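Local coordinates for malonyl CoA-acyl carrier protein transacylase (Burkholderia pseudomallei, PDB 3G87) that probably transfers the malonyl group from malonyl-CoA to the holo acyl carrier protein, releasing free coenzyme A, at residues V223-N226 with V227-R230; R282-H285 with T286-Q290. All coordinates share one frame; numbering follows the deposited sequence.

Contact 1 (V223-N226 with V227-R230); sequences VISN and VSAR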
# COMPACT_ATOMS: atom_id res chain seq x y z
N VAL A 223 14.24 2.32 1.79
CA VAL A 223 12.79 2.09 1.62
C VAL A 223 12.58 1.92 0.14
O VAL A 223 12.99 2.79 -0.64
CB VAL A 223 11.98 3.29 2.17
CG1 VAL A 223 10.52 3.13 1.84
CG2 VAL A 223 12.15 3.43 3.70
N ILE A 224 11.99 0.80 -0.27
CA ILE A 224 11.80 0.54 -1.73
C ILE A 224 10.53 1.22 -2.19
O ILE A 224 9.45 0.95 -1.67
CB ILE A 224 11.73 -0.94 -2.14
CG1 ILE A 224 12.86 -1.78 -1.49
CG2 ILE A 224 11.89 -1.00 -3.63
CD1 ILE A 224 14.22 -1.25 -1.78
N SER A 225 10.68 2.12 -3.13
CA SER A 225 9.60 2.96 -3.50
C SER A 225 8.67 2.23 -4.46
O SER A 225 9.13 1.59 -5.39
CB SER A 225 10.17 4.23 -4.13
OG SER A 225 9.34 4.73 -5.16
N ASN A 226 7.38 2.38 -4.27
CA ASN A 226 6.36 1.80 -5.10
C ASN A 226 6.42 2.26 -6.55
O ASN A 226 6.06 1.54 -7.41
CB ASN A 226 4.96 2.12 -4.59
CG ASN A 226 4.47 1.25 -3.44
OD1 ASN A 226 3.48 1.56 -2.89
ND2 ASN A 226 5.15 0.22 -3.11
N VAL A 227 6.84 3.49 -6.75
CA VAL A 227 6.84 4.13 -8.10
C VAL A 227 7.94 3.53 -8.95
O VAL A 227 7.69 3.20 -10.11
CB VAL A 227 6.97 5.67 -8.01
CG1 VAL A 227 7.08 6.35 -9.39
CG2 VAL A 227 5.76 6.23 -7.24
N SER A 228 9.15 3.40 -8.36
CA SER A 228 10.35 2.97 -9.07
C SER A 228 10.80 1.53 -8.83
O SER A 228 11.71 1.04 -9.51
CB SER A 228 11.50 3.88 -8.66
OG SER A 228 11.81 3.63 -7.29
N ALA A 229 10.23 0.88 -7.84
CA ALA A 229 10.70 -0.42 -7.46
C ALA A 229 12.18 -0.36 -7.05
O ALA A 229 12.91 -1.36 -7.13
CB ALA A 229 10.46 -1.41 -8.60
N ARG A 230 12.62 0.81 -6.59
CA ARG A 230 14.01 0.97 -6.18
C ARG A 230 14.06 1.82 -4.89
O ARG A 230 13.09 2.47 -4.56
CB ARG A 230 14.83 1.64 -7.30
CG ARG A 230 15.05 0.81 -8.59
CD ARG A 230 15.90 -0.40 -8.31
NE ARG A 230 16.23 -1.20 -9.50
CZ ARG A 230 15.45 -2.14 -10.03
NH1 ARG A 230 14.23 -2.44 -9.55
NH2 ARG A 230 15.88 -2.79 -11.10
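The backbone of Ser225 meets that of Arg230 where the chain turns back on itself after the short strand 223-224, an edge strand of the parallel sheet of the acyl transferase domain. Two backbone bonds close the turn. Ser225 N donates to Arg230 O at 2.8 Å, almost straight at 174°. Ala229 N donates to Ser225 O, also at 2.8 Å, but the bond is bent to 131°. Ser225 is therefore held by both its N and its O. Ser225 CB is 3.4 Å from Arg230 O, and Ser225 OG is 3.8 Å from Val227 CB. Val227 follows directly after Asn226 at the bend. Its CG1 is anti to the backbone N (chi1 176°), which sets Val227 CG2 beside that N, 4.1 Å from Asn226 C. Its backbone O is bonded to the side chain of Arg250. Ile224 CG2 lies over the Ala229-Arg230 peptide, 3.5 Å from both Ala229 C and Arg230 N. Asn226 turns its amide out of the turn, where OD1 accepts from Ser92 N and ND2 donates to Gly90 O. Gly90 and Ser92 fit a nucleophile elbow pattern, so the turn is joined to what is probably the active-site region. The Arg230 side chain bends back to the carbonyl of Ala229, which lies in its guanidinium plane. Ser228 forms an ST turn, in which Ser228 OG accepts from Arg230 N at 3.0 Å.

Contact 2 (R282-H285 with T286-Q290); sequences RLVH and TIRRQ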
# COMPACT_ATOMS: atom_id res chain seq x y z
N ARG A 282 1.51 -13.66 1.66
CA ARG A 282 1.09 -14.57 0.59
C ARG A 282 1.59 -14.10 -0.75
O ARG A 282 1.86 -14.92 -1.61
CB ARG A 282 -0.42 -14.68 0.55
CG ARG A 282 -1.04 -15.46 1.67
CD ARG A 282 -2.60 -15.48 1.48
NE ARG A 282 -3.24 -14.40 2.24
CZ ARG A 282 -4.44 -13.86 1.96
NH1 ARG A 282 -4.93 -12.88 2.75
NH2 ARG A 282 -5.16 -14.29 0.91
N LEU A 283 1.69 -12.78 -0.94
CA LEU A 283 2.24 -12.24 -2.21
C LEU A 283 3.70 -12.58 -2.35
O LEU A 283 4.14 -12.97 -3.43
CB LEU A 283 2.03 -10.72 -2.42
CG LEU A 283 0.62 -10.12 -2.38
CD1 LEU A 283 0.65 -8.57 -2.61
CD2 LEU A 283 -0.26 -10.82 -3.39
N VAL A 284 4.44 -12.44 -1.25
CA VAL A 284 5.85 -12.75 -1.27
C VAL A 284 6.09 -14.26 -1.53
O VAL A 284 6.96 -14.61 -2.33
CB VAL A 284 6.58 -12.28 -0.01
CG1 VAL A 284 8.02 -12.84 -0.01
CG2 VAL A 284 6.57 -10.76 0.08
N HIS A 285 5.30 -15.14 -0.91
CA HIS A 285 5.48 -16.57 -1.20
C HIS A 285 5.33 -16.83 -2.70
O HIS A 285 6.13 -17.57 -3.30
CB HIS A 285 4.59 -17.51 -0.36
CG HIS A 285 4.64 -18.94 -0.83
ND1 HIS A 285 5.81 -19.69 -0.78
CD2 HIS A 285 3.70 -19.73 -1.38
CE1 HIS A 285 5.57 -20.89 -1.29
NE2 HIS A 285 4.30 -20.94 -1.66
N THR A 286 4.34 -16.19 -3.31
CA THR A 286 4.01 -16.43 -4.73
C THR A 286 5.08 -15.90 -5.66
O THR A 286 5.53 -16.61 -6.56
CB THR A 286 2.62 -15.89 -5.11
OG1 THR A 286 1.62 -16.55 -4.30
CG2 THR A 286 2.36 -16.12 -6.61
N ILE A 287 5.56 -14.72 -5.39
CA ILE A 287 6.67 -14.12 -6.06
C ILE A 287 7.90 -15.01 -6.03
O ILE A 287 8.45 -15.30 -7.04
CB ILE A 287 6.95 -12.70 -5.50
CG1 ILE A 287 5.88 -11.73 -5.93
CG2 ILE A 287 8.18 -12.16 -6.03
CD1 ILE A 287 5.54 -10.80 -4.98
N ARG A 288 8.31 -15.45 -4.85
CA ARG A 288 9.45 -16.34 -4.68
C ARG A 288 9.30 -17.69 -5.38
O ARG A 288 10.22 -18.17 -5.94
CB ARG A 288 9.81 -16.55 -3.20
CG ARG A 288 10.27 -15.32 -2.45
CD ARG A 288 10.80 -15.58 -1.07
NE ARG A 288 12.22 -15.74 -1.14
CZ ARG A 288 13.08 -15.55 -0.18
NH1 ARG A 288 14.30 -15.71 -0.46
NH2 ARG A 288 12.75 -15.26 1.02
N ARG A 289 8.13 -18.28 -5.36
CA ARG A 289 7.89 -19.51 -6.05
C ARG A 289 8.05 -19.35 -7.55
O ARG A 289 8.52 -20.22 -8.20
CB ARG A 289 6.50 -20.03 -5.71
CG ARG A 289 6.35 -21.50 -5.79
CD ARG A 289 4.91 -21.92 -5.77
NE ARG A 289 4.11 -21.45 -6.88
CZ ARG A 289 3.10 -20.60 -6.77
NH1 ARG A 289 2.81 -20.13 -5.59
NH2 ARG A 289 2.40 -20.23 -7.83
N GLN A 290 7.65 -18.21 -8.06
CA GLN A 290 7.87 -17.83 -9.43
C GLN A 290 9.28 -17.23 -9.37
O GLN A 290 9.94 -17.40 -8.42
CB GLN A 290 6.73 -16.92 -9.94
CG GLN A 290 5.26 -17.54 -9.81
CD GLN A 290 4.04 -16.57 -9.94
OE1 GLN A 290 4.05 -15.49 -9.40
NE2 GLN A 290 3.00 -16.99 -10.61
O HOH W 1 1.11 -17.68 -1.85
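Four successive i to i+4 bonds join 282-285 to 286-290 along one helix, from the nearly straight Arg288 N to Val284 O bond (175°) to the longer Thr286 N to Arg282 O bond of 3.3 Å. The side chains divide between a buried and an exposed side. On the buried side, Leu283 CB meets Ile287 CD1 at 4.3 Å. Ile287 CG1 lies beside its own backbone N (chi1 -71°), which keeps the branch close to the carbonyl of Leu283. Val284 is buried too, and the Arg288 chain runs alongside it in the same direction, with Val284 CG1 4.0 Å from Arg288 CD. From there the Arg288 chain passes toward the exposed side, and its NH2 bonds to Ile269 O. Thr286 OG1 and Arg282 O share a water, at 2.7 Å from OG1 and 2.9 Å from the carbonyl O. This water lies in the plane of the His285 ring, at its edge. His285 NE2 in turn lies near the guanidinium plane of Arg289, at its edge. Leu283, Val284 and Ile287 pack on helix 251-264. The pattern is that of an amphipathic helix, here 279-289, covering a neighbouring helix and the edge strand 269-273 of the parallel sheet.

Overall arrangement
Contact 1 is mostly buried, whereas contact 2 is half surface. Their centres are about 18 Å apart and their nearest atoms about 10 Å apart, so they do not touch. They belong to opposite edges of the same parallel sheet: 223-226 carries one outermost strand, and the helix of 282-290 packs on the other, 269-273. Helix 251-264 connects them, since Ile224 and Ala229 of contact 1 and Val284 and Ile287 of contact 2 all rest on it. The chemistry differs. Contact 1 is an irregular turn whose asparagine reaches the probable nucleophile elbow. Contact 2 is regular helix, with aliphatic groups inside and charged or water-linked groups outside.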